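Local coordinates for protein aminofutalosine deaminase (Helicobacter pylori, PDB 7LKK) that deaminates aminofutalosine in the menaquinone pathway, as a metal-dependent hydrolase of the amidohydrolase family, and here holds an iron ion and a coformycin-type inhibitor, at residues K147-E158 with L182-A192; A74-F84 with G131-E142. One frame throughout, in Å; residues are numbered along the deposited sequence. Where two conformers were deposited one is given.

Interaction 1: K147-E158 with L182-A192. With MCF ((8R)-3-(5-S-methyl-5-thio-beta-D-ribofuranosyl)-3,6,7,8-tetrahydroimidazo[4,5-d][1,3]diazepin-8-ol), chain J.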
loop_
_atom_site.group_PDB
_atom_site.type_symbol
_atom_site.label_atom_id
_atom_site.label_comp_id
_atom_site.label_asym_id
_atom_site.label_seq_id
_atom_site.Cartn_x
_atom_site.Cartn_y
_atom_site.Cartn_z
ATOM N N LYS A 147 -20.315 4.646 21.830
ATOM C CA LYS A 147 -21.756 4.557 22.056
ATOM C C LYS A 147 -22.523 5.695 21.388
ATOM O O LYS A 147 -23.576 5.459 20.782
ATOM C CB LYS A 147 -22.046 4.530 23.557
ATOM C CG LYS A 147 -21.741 3.196 24.220
ATOM C CD LYS A 147 -22.529 3.021 25.511
ATOM C CE LYS A 147 -24.024 3.118 25.254
ATOM N NZ LYS A 147 -24.824 2.603 26.399
ATOM N N GLU A 148 -22.026 6.929 21.473
ATOM C CA GLU A 148 -22.721 8.025 20.806
ATOM C C GLU A 148 -22.309 8.189 19.348
ATOM O O GLU A 148 -22.700 9.172 18.713
ATOM C CB GLU A 148 -22.569 9.348 21.566
ATOM C CG GLU A 148 -21.305 9.578 22.346
ATOM C CD GLU A 148 -21.323 10.944 23.012
ATOM O OE1 GLU A 148 -21.216 11.960 22.292
ATOM O OE2 GLU A 148 -21.479 11.003 24.250
ATOM N N SER A 149 -21.520 7.266 18.816
ATOM C CA SER A 149 -21.318 7.198 17.379
ATOM C C SER A 149 -22.376 6.297 16.760
ATOM O O SER A 149 -22.987 5.475 17.447
ATOM C CB SER A 149 -19.921 6.663 17.068
ATOM O OG SER A 149 -19.886 5.249 17.152
ATOM N N PRO A 150 -22.643 6.439 15.457
ATOM C CA PRO A 150 -23.594 5.530 14.800
ATOM C C PRO A 150 -23.031 4.148 14.510
ATOM O O PRO A 150 -23.756 3.308 13.967
ATOM C CB PRO A 150 -23.932 6.269 13.495
ATOM C CG PRO A 150 -22.756 7.126 13.231
ATOM C CD PRO A 150 -22.212 7.534 14.572
ATOM N N LEU A 151 -21.775 3.885 14.867
ATOM C CA LEU A 151 -21.153 2.600 14.586
ATOM C C LEU A 151 -21.777 1.481 15.411
ATOM O O LEU A 151 -22.120 1.666 16.583
ATOM C CB LEU A 151 -19.653 2.666 14.879
ATOM C CG LEU A 151 -18.740 3.327 13.849
ATOM C CD1 LEU A 151 -17.359 3.562 14.444
ATOM C CD2 LEU A 151 -18.648 2.474 12.596
ATOM N N ASN A 152 -21.933 0.314 14.788
ATOM C CA ASN A 152 -22.144 -0.913 15.546
ATOM C C ASN A 152 -20.826 -1.325 16.190
ATOM O O ASN A 152 -19.795 -1.399 15.517
ATOM C CB ASN A 152 -22.661 -2.030 14.642
ATOM C CG ASN A 152 -23.938 -1.658 13.917
ATOM O OD1 ASN A 152 -24.942 -1.309 14.539
ATOM N ND2 ASN A 152 -23.907 -1.733 12.589
ATOM N N ALA A 153 -20.850 -1.577 17.495
ATOM C CA ALA A 153 -19.625 -1.832 18.239
ATOM C C ALA A 153 -19.724 -3.146 18.998
ATOM O O ALA A 153 -20.680 -3.365 19.750
ATOM C CB ALA A 153 -19.325 -0.687 19.211
ATOM N N VAL A 154 -18.739 -4.015 18.790
ATOM C CA VAL A 154 -18.497 -5.169 19.645
ATOM C C VAL A 154 -17.194 -4.898 20.383
ATOM O O VAL A 154 -16.108 -4.970 19.793
ATOM C CB VAL A 154 -18.422 -6.478 18.850
ATOM C CG1 VAL A 154 -18.134 -7.646 19.782
ATOM C CG2 VAL A 154 -19.717 -6.709 18.087
ATOM N N VAL A 155 -17.291 -4.577 21.669
ATOM C CA VAL A 155 -16.126 -4.191 22.458
ATOM C C VAL A 155 -15.602 -5.431 23.172
ATOM O O VAL A 155 -16.282 -6.002 24.030
ATOM C CB VAL A 155 -16.455 -3.070 23.450
ATOM C CG1 VAL A 155 -15.295 -2.861 24.411
ATOM C CG2 VAL A 155 -16.761 -1.784 22.701
ATOM N N PHE A 156 -14.395 -5.850 22.804
ATOM C CA PHE A 156 -13.711 -6.973 23.439
ATOM C C PHE A 156 -12.863 -6.416 24.576
ATOM O O PHE A 156 -11.805 -5.827 24.342
ATOM C CB PHE A 156 -12.836 -7.720 22.435
ATOM C CG PHE A 156 -13.598 -8.389 21.323
ATOM C CD1 PHE A 156 -13.984 -7.674 20.200
ATOM C CD2 PHE A 156 -13.893 -9.741 21.383
ATOM C CE1 PHE A 156 -14.673 -8.290 19.170
ATOM C CE2 PHE A 156 -14.584 -10.363 20.357
ATOM C CZ PHE A 156 -14.972 -9.636 19.248
ATOM N N LEU A 157 -13.325 -6.592 25.810
ATOM C CA LEU A 157 -12.503 -6.254 26.968
ATOM C C LEU A 157 -11.366 -7.261 27.062
ATOM O O LEU A 157 -11.599 -8.448 27.316
ATOM C CB LEU A 157 -13.335 -6.249 28.247
ATOM C CG LEU A 157 -12.556 -5.857 29.506
ATOM C CD1 LEU A 157 -11.982 -4.454 29.376
ATOM C CD2 LEU A 157 -13.421 -5.974 30.750
ATOM N N GLU A 158 -10.138 -6.793 26.862
ATOM C CA GLU A 158 -8.982 -7.661 26.691
ATOM C C GLU A 158 -8.225 -7.798 28.003
ATOM O O GLU A 158 -7.866 -6.794 28.629
ATOM C CB GLU A 158 -8.055 -7.113 25.607
ATOM C CG GLU A 158 -6.757 -7.874 25.463
ATOM C CD GLU A 158 -5.860 -7.272 24.403
ATOM O OE1 GLU A 158 -5.321 -6.171 24.638
ATOM O OE2 GLU A 158 -5.701 -7.897 23.333
ATOM N N LEU A 182 -23.509 -1.340 29.802
ATOM C CA LEU A 182 -23.611 -0.360 28.730
ATOM C C LEU A 182 -24.126 -0.960 27.430
ATOM O O LEU A 182 -24.268 -0.233 26.442
ATOM C CB LEU A 182 -22.250 0.303 28.491
ATOM C CG LEU A 182 -21.684 1.108 29.665
ATOM C CD1 LEU A 182 -20.232 1.490 29.411
ATOM C CD2 LEU A 182 -22.534 2.343 29.930
ATOM N N GLU A 183 -24.405 -2.261 27.406
ATOM C CA GLU A 183 -24.884 -2.904 26.190
ATOM C C GLU A 183 -26.223 -2.318 25.755
ATOM O O GLU A 183 -27.081 -2.002 26.582
ATOM C CB GLU A 183 -25.026 -4.412 26.408
ATOM C CG GLU A 183 -23.753 -5.207 26.170
ATOM C CD GLU A 183 -23.981 -6.704 26.257
ATOM O OE1 GLU A 183 -24.792 -7.132 27.105
ATOM O OE2 GLU A 183 -23.354 -7.454 25.479
ATOM N N ASP A 184 -26.394 -2.180 24.446
ATOM C CA ASP A 184 -27.671 -1.789 23.862
ATOM C C ASP A 184 -27.751 -2.406 22.469
ATOM O O ASP A 184 -27.040 -3.367 22.163
ATOM C CB ASP A 184 -27.827 -0.255 23.865
ATOM C CG ASP A 184 -26.672 0.467 23.179
ATOM O OD1 ASP A 184 -26.016 -0.119 22.291
ATOM O OD2 ASP A 184 -26.423 1.640 23.529
ATOM N N GLN A 185 -28.620 -1.854 21.622
ATOM C CA GLN A 185 -28.776 -2.387 20.274
ATOM C C GLN A 185 -27.553 -2.134 19.401
ATOM O O GLN A 185 -27.407 -2.782 18.359
ATOM C CB GLN A 185 -30.018 -1.788 19.615
ATOM C CG GLN A 185 -31.322 -2.325 20.172
ATOM C CD GLN A 185 -32.493 -1.409 19.891
ATOM O OE1 GLN A 185 -32.692 -0.968 18.759
ATOM N NE2 GLN A 185 -33.278 -1.116 20.922
ATOM N N LYS A 186 -26.679 -1.204 19.795
ATOM C CA LYS A 186 -25.478 -0.883 19.038
ATOM C C LYS A 186 -24.189 -1.331 19.713
ATOM O O LYS A 186 -23.124 -1.236 19.092
ATOM C CB LYS A 186 -25.401 0.628 18.769
ATOM C CG LYS A 186 -26.456 1.143 17.805
ATOM C CD LYS A 186 -25.925 2.305 16.984
ATOM C CE LYS A 186 -25.761 3.552 17.838
ATOM N NZ LYS A 186 -27.066 4.221 18.090
ATOM N N LEU A 187 -24.246 -1.803 20.957
ATOM C CA LEU A 187 -23.051 -2.182 21.700
ATOM C C LEU A 187 -23.217 -3.597 22.231
ATOM O O LEU A 187 -24.136 -3.865 23.014
ATOM C CB LEU A 187 -22.780 -1.211 22.853
ATOM C CG LEU A 187 -21.502 -1.510 23.640
ATOM C CD1 LEU A 187 -20.330 -1.654 22.689
ATOM C CD2 LEU A 187 -21.223 -0.436 24.681
ATOM N N LYS A 188 -22.332 -4.493 21.807
ATOM C CA LYS A 188 -22.254 -5.850 22.326
ATOM C C LYS A 188 -20.963 -6.002 23.118
ATOM O O LYS A 188 -19.889 -5.627 22.639
ATOM C CB LYS A 188 -22.310 -6.879 21.194
ATOM C CG LYS A 188 -22.039 -8.309 21.642
ATOM C CD LYS A 188 -22.639 -9.329 20.683
ATOM C CE LYS A 188 -22.134 -9.122 19.264
ATOM N NZ LYS A 188 -22.761 -10.068 18.296
ATOM N N ALA A 189 -21.071 -6.542 24.327
ATOM C CA ALA A 189 -19.906 -6.759 25.171
ATOM C C ALA A 189 -19.281 -8.114 24.866
ATOM O O ALA A 189 -19.984 -9.117 24.713
ATOM C CB ALA A 189 -20.282 -6.675 26.651
ATOM N N ALA A 190 -17.953 -8.134 24.785
ATOM C CA ALA A 190 -17.203 -9.346 24.495
ATOM C C ALA A 190 -15.914 -9.322 25.306
ATOM O O ALA A 190 -15.621 -8.354 26.013
ATOM C CB ALA A 190 -16.926 -9.482 22.994
ATOM N N LEU A 191 -15.139 -10.398 25.200
ATOM C CA LEU A 191 -13.945 -10.587 26.007
ATOM C C LEU A 191 -12.789 -11.031 25.125
ATOM O O LEU A 191 -12.983 -11.601 24.049
ATOM C CB LEU A 191 -14.182 -11.615 27.122
ATOM C CG LEU A 191 -15.096 -11.145 28.253
ATOM C CD1 LEU A 191 -15.764 -12.325 28.938
ATOM C CD2 LEU A 191 -14.309 -10.314 29.252
ATOM N N ALA A 192 -11.572 -10.766 25.593
ATOM C CA ALA A 192 -10.385 -11.123 24.833
ATOM C C ALA A 192 -9.277 -11.590 25.763
ATOM O O ALA A 192 -9.085 -11.037 26.850
ATOM C CB ALA A 192 -9.888 -9.942 23.988
HETATM O O8 MCF J . -2.612 -6.652 17.822
HETATM C C8 MCF J . -1.655 -5.625 17.754
HETATM C C7 MCF J . -0.225 -6.154 17.752
HETATM N N6 MCF J . -0.125 -7.369 18.522
HETATM C C5 MCF J . -0.676 -7.412 19.858
HETATM N N4 MCF J . -1.365 -6.320 20.536
HETATM C C10 MCF J . -1.689 -4.918 20.175
HETATM C C9 MCF J . -1.851 -4.557 18.851
HETATM N N1 MCF J . -2.138 -3.264 18.821
HETATM C C2 MCF J . -2.183 -2.791 20.065
HETATM N N3 MCF J . -1.917 -3.809 20.888
HETATM C C1S MCF J . -1.864 -3.659 22.375
HETATM C C2S MCF J . -2.552 -4.808 23.147
HETATM O O2S MCF J . -3.892 -4.584 23.252
HETATM O O4S MCF J . -0.649 -3.700 22.775
HETATM C C4S MCF J . -0.699 -4.228 24.305
HETATM C C3S MCF J . -1.886 -4.719 24.516
HETATM O O3S MCF J . -2.666 -3.778 25.399
HETATM C C5S MCF J . 0.361 -5.299 24.502
HETATM S S5S MCF J . 0.941 -5.271 26.223
HETATM C C6S MCF J . 1.741 -6.856 26.608
#
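Two neighbouring parallel strands of the amidohydrolase TIM barrel, 152-158 and 187-192, pair here across a beta-alpha-beta unit whose helix is 166-180. Six backbone hydrogen bonds join the segments, beginning with A153 N to K186 O (2.8 Å). On the face carrying V154, F156 and E158, A190 CB lies over one face of the F156 ring, nearest CD2 (3.4 Å) and displaced toward the rim, a CH-pi contact; L191 O meets the ring edge in plane. V154 and K188 lie side by side, CG2 of V154 against CE of K188, while K188 NZ goes on to L372 O. On the other face L187 CD1 fits against A153 CB and V155 CG2, and L187 CD2 packs on CG of K147. The K147 chain bends at chi3 (58°), bringing NZ to L182 O (2.9 Å) and into a salt bridge with D184 OD2 (3.4 Å). D184 OD1 in turn accepts from K186 N in an Asx turn. At the C-terminal end E158 extends away from the backbone, CG anti to N (chi1 174°), and OE1 accepts from the inhibitor hydroxyl O2S (2.5 Å), consistent with a role of this carboxylate in anchoring the ribose.

Interaction 2: A74-F84 with G131-E142. With FE (Fe (III) ion), chain E; MCF ((8R)-3-(5-S-methyl-5-thio-beta-D-ribofuranosyl)-3,6,7,8-tetrahydroimidazo[4,5-d][1,3]diazepin-8-ol), chain J; EDO (1,2-ethanediol), chain F.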
loop_
_atom_site.group_PDB
_atom_site.type_symbol
_atom_site.label_atom_id
_atom_site.label_comp_id
_atom_site.label_asym_id
_atom_site.label_seq_id
_atom_site.Cartn_x
_atom_site.Cartn_y
_atom_site.Cartn_z
ATOM N N ALA A 74 -22.104 -2.038 4.179
ATOM C CA ALA A 74 -21.121 -1.361 5.012
ATOM C C ALA A 74 -20.066 -2.354 5.486
ATOM O O ALA A 74 -20.344 -3.538 5.700
ATOM C CB ALA A 74 -21.796 -0.692 6.211
ATOM N N PHE A 75 -18.840 -1.865 5.637
ATOM C CA PHE A 75 -17.739 -2.738 6.004
ATOM C C PHE A 75 -17.820 -3.126 7.476
ATOM O O PHE A 75 -18.466 -2.463 8.292
ATOM C CB PHE A 75 -16.397 -2.061 5.736
ATOM C CG PHE A 75 -16.080 -1.893 4.280
ATOM C CD1 PHE A 75 -16.247 -2.943 3.394
ATOM C CD2 PHE A 75 -15.606 -0.683 3.800
ATOM C CE1 PHE A 75 -15.952 -2.789 2.053
ATOM C CE2 PHE A 75 -15.308 -0.521 2.461
ATOM C CZ PHE A 75 -15.483 -1.576 1.586
ATOM N N ILE A 76 -17.147 -4.223 7.806
ATOM C CA ILE A 76 -16.923 -4.640 9.183
ATOM C C ILE A 76 -15.418 -4.657 9.412
ATOM O O ILE A 76 -14.681 -5.319 8.670
ATOM C CB ILE A 76 -17.541 -6.014 9.481
ATOM C CG1 ILE A 76 -19.071 -5.937 9.459
ATOM C CG2 ILE A 76 -17.060 -6.528 10.832
ATOM C CD1 ILE A 76 -19.686 -6.238 8.110
ATOM N N ASN A 77 -14.962 -3.915 10.417
ATOM C CA ASN A 77 -13.554 -3.877 10.811
ATOM C C ASN A 77 -13.457 -4.633 12.133
ATOM O O ASN A 77 -13.715 -4.070 13.199
ATOM C CB ASN A 77 -13.055 -2.439 10.931
ATOM C CG ASN A 77 -11.550 -2.357 11.127
ATOM O OD1 ASN A 77 -10.849 -3.367 11.066
ATOM N ND2 ASN A 77 -11.048 -1.151 11.365
ATOM N N ALA A 78 -13.081 -5.910 12.056
ATOM C CA ALA A 78 -13.269 -6.841 13.164
ATOM C C ALA A 78 -12.208 -6.740 14.250
ATOM O O ALA A 78 -12.337 -7.430 15.268
ATOM C CB ALA A 78 -13.309 -8.277 12.636
ATOM N N HIS A 79 -11.170 -5.921 14.073
ATOM C CA HIS A 79 -10.079 -5.870 15.045
ATOM C C HIS A 79 -9.398 -4.511 14.965
ATOM O O HIS A 79 -8.664 -4.240 14.009
ATOM C CB HIS A 79 -9.077 -6.995 14.795
ATOM C CG HIS A 79 -8.025 -7.115 15.854
ATOM N ND1 HIS A 79 -8.233 -7.797 17.033
ATOM C CD2 HIS A 79 -6.756 -6.643 15.909
ATOM C CE1 HIS A 79 -7.138 -7.742 17.770
ATOM N NE2 HIS A 79 -6.227 -7.048 17.111
ATOM N N THR A 80 -9.632 -3.663 15.965
ATOM C CA THR A 80 -8.922 -2.397 16.071
ATOM C C THR A 80 -8.701 -2.078 17.544
ATOM O O THR A 80 -9.395 -2.595 18.422
ATOM C CB THR A 80 -9.677 -1.256 15.378
ATOM O OG1 THR A 80 -8.869 -0.072 15.388
ATOM C CG2 THR A 80 -10.987 -0.977 16.092
ATOM N N HIS A 81 -7.721 -1.214 17.801
ATOM C CA HIS A 81 -7.387 -0.741 19.147
ATOM C C HIS A 81 -7.533 0.778 19.166
ATOM O O HIS A 81 -6.576 1.502 18.882
ATOM C CB HIS A 81 -5.969 -1.156 19.555
ATOM C CG HIS A 81 -5.723 -2.631 19.505
ATOM N ND1 HIS A 81 -5.621 -3.408 20.638
ATOM C CD2 HIS A 81 -5.533 -3.467 18.458
ATOM C CE1 HIS A 81 -5.391 -4.661 20.291
ATOM N NE2 HIS A 81 -5.334 -4.725 18.974
ATOM N N PHE A 82 -8.734 1.259 19.498
ATOM C CA PHE A 82 -8.979 2.698 19.495
ATOM C C PHE A 82 -8.149 3.421 20.548
ATOM O O PHE A 82 -7.764 4.578 20.345
ATOM C CB PHE A 82 -10.464 2.983 19.718
ATOM C CG PHE A 82 -11.304 2.822 18.483
ATOM C CD1 PHE A 82 -11.197 3.719 17.433
ATOM C CD2 PHE A 82 -12.210 1.782 18.378
ATOM C CE1 PHE A 82 -11.973 3.575 16.298
ATOM C CE2 PHE A 82 -12.990 1.633 17.246
ATOM C CZ PHE A 82 -12.870 2.530 16.206
ATOM N N GLU A 83 -7.861 2.763 21.675
ATOM C CA GLU A 83 -7.145 3.422 22.763
ATOM C C GLU A 83 -5.742 3.865 22.363
ATOM O O GLU A 83 -5.193 4.778 22.989
ATOM C CB GLU A 83 -7.077 2.498 23.981
ATOM C CG GLU A 83 -8.434 2.181 24.598
ATOM C CD GLU A 83 -8.353 1.116 25.680
ATOM O OE1 GLU A 83 -7.679 0.088 25.459
ATOM O OE2 GLU A 83 -8.967 1.307 26.751
ATOM N N PHE A 84 -5.150 3.251 21.338
ATOM C CA PHE A 84 -3.816 3.608 20.871
ATOM C C PHE A 84 -3.843 4.587 19.701
ATOM O O PHE A 84 -2.870 4.661 18.943
ATOM C CB PHE A 84 -3.043 2.351 20.473
ATOM C CG PHE A 84 -2.636 1.490 21.633
ATOM C CD1 PHE A 84 -1.454 1.736 22.314
ATOM C CD2 PHE A 84 -3.427 0.426 22.034
ATOM C CE1 PHE A 84 -1.073 0.941 23.379
ATOM C CE2 PHE A 84 -3.052 -0.371 23.098
ATOM C CZ PHE A 84 -1.874 -0.113 23.771
ATOM N N GLY A 131 -19.183 0.217 8.966
ATOM C CA GLY A 131 -20.381 0.363 9.771
ATOM C C GLY A 131 -20.311 -0.354 11.107
ATOM O O GLY A 131 -21.056 -0.025 12.035
ATOM N N SER A 132 -19.422 -1.342 11.216
ATOM C CA SER A 132 -19.308 -2.162 12.416
ATOM C C SER A 132 -17.838 -2.365 12.749
ATOM O O SER A 132 -17.009 -2.530 11.850
ATOM C CB SER A 132 -19.993 -3.527 12.234
ATOM O OG SER A 132 -21.317 -3.380 11.745
ATOM N N VAL A 133 -17.516 -2.352 14.042
ATOM C CA VAL A 133 -16.136 -2.456 14.499
ATOM C C VAL A 133 -16.042 -3.482 15.619
ATOM O O VAL A 133 -16.912 -3.551 16.493
ATOM C CB VAL A 133 -15.581 -1.093 14.969
ATOM C CG1 VAL A 133 -15.382 -0.160 13.783
ATOM C CG2 VAL A 133 -16.501 -0.458 16.007
ATOM N N GLY A 134 -14.990 -4.297 15.572
ATOM C CA GLY A 134 -14.574 -5.092 16.711
ATOM C C GLY A 134 -13.468 -4.367 17.452
ATOM O O GLY A 134 -12.318 -4.365 17.007
ATOM N N ALA A 135 -13.808 -3.725 18.566
ATOM C CA ALA A 135 -12.891 -2.846 19.281
ATOM C C ALA A 135 -12.267 -3.581 20.461
ATOM O O ALA A 135 -12.969 -3.959 21.405
ATOM C CB ALA A 135 -13.617 -1.588 19.756
ATOM N N ILE A 136 -10.953 -3.771 20.410
ATOM C CA ILE A 136 -10.217 -4.332 21.537
ATOM C C ILE A 136 -9.943 -3.222 22.542
ATOM O O ILE A 136 -9.417 -2.161 22.184
ATOM C CB ILE A 136 -8.912 -4.992 21.068
ATOM C CG1 ILE A 136 -9.200 -6.056 20.008
ATOM C CG2 ILE A 136 -8.167 -5.592 22.253
ATOM C CD1 ILE A 136 -9.555 -7.415 20.578
ATOM N N SER A 137 -10.287 -3.465 23.804
ATOM C CA SER A 137 -10.202 -2.436 24.830
ATOM C C SER A 137 -9.624 -3.025 26.105
ATOM O O SER A 137 -10.056 -4.092 26.551
ATOM C CB SER A 137 -11.582 -1.832 25.112
ATOM O OG SER A 137 -11.486 -0.761 26.031
ATOM N N ASN A 138 -8.651 -2.323 26.687
ATOM C CA ASN A 138 -8.073 -2.699 27.971
ATOM C C ASN A 138 -8.638 -1.909 29.141
ATOM O O ASN A 138 -8.611 -2.399 30.275
ATOM C CB ASN A 138 -6.551 -2.517 27.942
ATOM C CG ASN A 138 -5.879 -3.387 26.901
ATOM O OD1 ASN A 138 -5.169 -2.892 26.027
ATOM N ND2 ASN A 138 -6.100 -4.692 26.988
ATOM N N HIS A 139 -9.146 -0.698 28.898
ATOM C CA HIS A 139 -9.607 0.175 29.968
ATOM C C HIS A 139 -10.952 0.835 29.688
ATOM O O HIS A 139 -11.410 1.631 30.515
ATOM C CB HIS A 139 -8.564 1.268 30.256
ATOM C CG HIS A 139 -7.186 0.739 30.515
ATOM N ND1 HIS A 139 -6.864 0.022 31.647
ATOM C CD2 HIS A 139 -6.046 0.829 29.790
ATOM C CE1 HIS A 139 -5.585 -0.308 31.607
ATOM N NE2 HIS A 139 -5.066 0.169 30.490
ATOM N N LEU A 140 -11.578 0.550 28.543
ATOM C CA LEU A 140 -12.896 1.085 28.183
ATOM C C LEU A 140 -12.884 2.603 28.010
ATOM O O LEU A 140 -13.914 3.263 28.177
ATOM C CB LEU A 140 -13.963 0.676 29.206
ATOM C CG LEU A 140 -14.068 -0.813 29.543
ATOM C CD1 LEU A 140 -15.219 -1.061 30.507
ATOM C CD2 LEU A 140 -14.231 -1.646 28.281
ATOM N N ILE A 141 -11.727 3.173 27.662
ATOM C CA ILE A 141 -11.630 4.619 27.489
ATOM C C ILE A 141 -12.311 5.075 26.201
ATOM O O ILE A 141 -12.744 6.230 26.102
ATOM C CB ILE A 141 -10.149 5.046 27.546
ATOM C CG1 ILE A 141 -9.576 4.763 28.936
ATOM C CG2 ILE A 141 -9.975 6.524 27.223
ATOM C CD1 ILE A 141 -8.096 5.043 29.056
ATOM N N GLU A 142 -12.457 4.187 25.221
ATOM C CA GLU A 142 -13.077 4.534 23.949
ATOM C C GLU A 142 -14.571 4.238 23.905
ATOM O O GLU A 142 -15.227 4.611 22.927
ATOM C CB GLU A 142 -12.385 3.786 22.806
ATOM C CG GLU A 142 -12.783 2.321 22.708
ATOM C CD GLU A 142 -11.915 1.425 23.567
ATOM O OE1 GLU A 142 -11.074 0.695 23.002
ATOM O OE2 GLU A 142 -12.072 1.453 24.807
HETATM FE FE FE E . -4.525 -6.249 17.972
HETATM O O8 MCF J . -2.612 -6.652 17.822
HETATM C C8 MCF J . -1.655 -5.625 17.754
HETATM C C7 MCF J . -0.225 -6.154 17.752
HETATM N N6 MCF J . -0.125 -7.369 18.522
HETATM C C5 MCF J . -0.676 -7.412 19.858
HETATM N N4 MCF J . -1.365 -6.320 20.536
HETATM C C10 MCF J . -1.689 -4.918 20.175
HETATM C C9 MCF J . -1.851 -4.557 18.851
HETATM N N1 MCF J . -2.138 -3.264 18.821
HETATM C C2 MCF J . -2.183 -2.791 20.065
HETATM N N3 MCF J . -1.917 -3.809 20.888
HETATM C C1S MCF J . -1.864 -3.659 22.375
HETATM C C2S MCF J . -2.552 -4.808 23.147
HETATM O O2S MCF J . -3.892 -4.584 23.252
HETATM O O4S MCF J . -0.649 -3.700 22.775
HETATM C C4S MCF J . -0.699 -4.228 24.305
HETATM C C3S MCF J . -1.886 -4.719 24.516
HETATM O O3S MCF J . -2.666 -3.778 25.399
HETATM C C5S MCF J . 0.361 -5.299 24.502
HETATM S S5S MCF J . 0.941 -5.271 26.223
HETATM C C6S MCF J . 1.741 -6.856 26.608
HETATM C C1 EDO F . -2.457 -0.567 27.897
HETATM O O1 EDO F . -3.219 -0.506 26.686
HETATM C C2 EDO F . -1.998 -1.999 28.152
HETATM O O2 EDO F . -0.890 -2.311 27.300
HETATM O O HOH W 1 -21.277 -2.760 9.002
HETATM O O HOH W 2 -10.660 -0.305 20.556
HETATM O O HOH W 3 -7.874 -0.375 22.707
#
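E83 OE2 accepts a hydrogen bond from H139 N (2.9 Å) through its syn lone pair and a weak one from I141 N, while OE1 takes N138 N (2.9 Å) in a nearly straight bond, 176° at the hydrogen. The carboxylate thus ties the loop after strand 131-137 of the TIM barrel to the 3-10 turn 82-83 that follows strand 75-80. E142 crosses E83 at about a right angle, its OE1 against E83 CG; its OE2 accepts from S137 OG (2.6 Å). The strands run parallel, with a beta bulge between N77 and T80 that shifts the register by one residue. H79, within the bulge, and H81, just after it, form the HxH metal motif of the family: H79 NE2 and H81 NE2 bind the iron at 2.1 and 2.0 Å, and inhibitor O8 is also a ligand. I136 wedges behind both rings, CG1 on H79 CE1 and CB over one face of H81, whose opposite face carries inhibitor N1 above its centre. F82 turns its ring edge to A135 CB. In the inhibitor pocket N138, with CG anti to its carbonyl carbon (chi1 -61°), presents OD1 to inhibitor O3S at 2.7 Å.

Interactions 1 and 2 are successive parts of one barrel wall: strand 131-137 of interaction 2 lies beside strand 152-158 of interaction 1, so the strands follow in the order 75-80, 131-137, 152-158, 187-192. F156 N lies 2.8 Å from A135 O and E158 N 2.7 Å from S137 O, both probable hydrogen bonds, and I136 packs on F156 and E158. The C-terminal ends of 75-80, 131-137 and 152-158 lead to the inhibitor site. There E158 and N138 hold neighbouring ribose hydroxyls, and N138 ND2 donates to E158 OE1, which is therefore probably fixed by two donors. The E158 side chain lies about 6 Å from the iron and about 3 Å from that of H221, which with D328 completes the metal site.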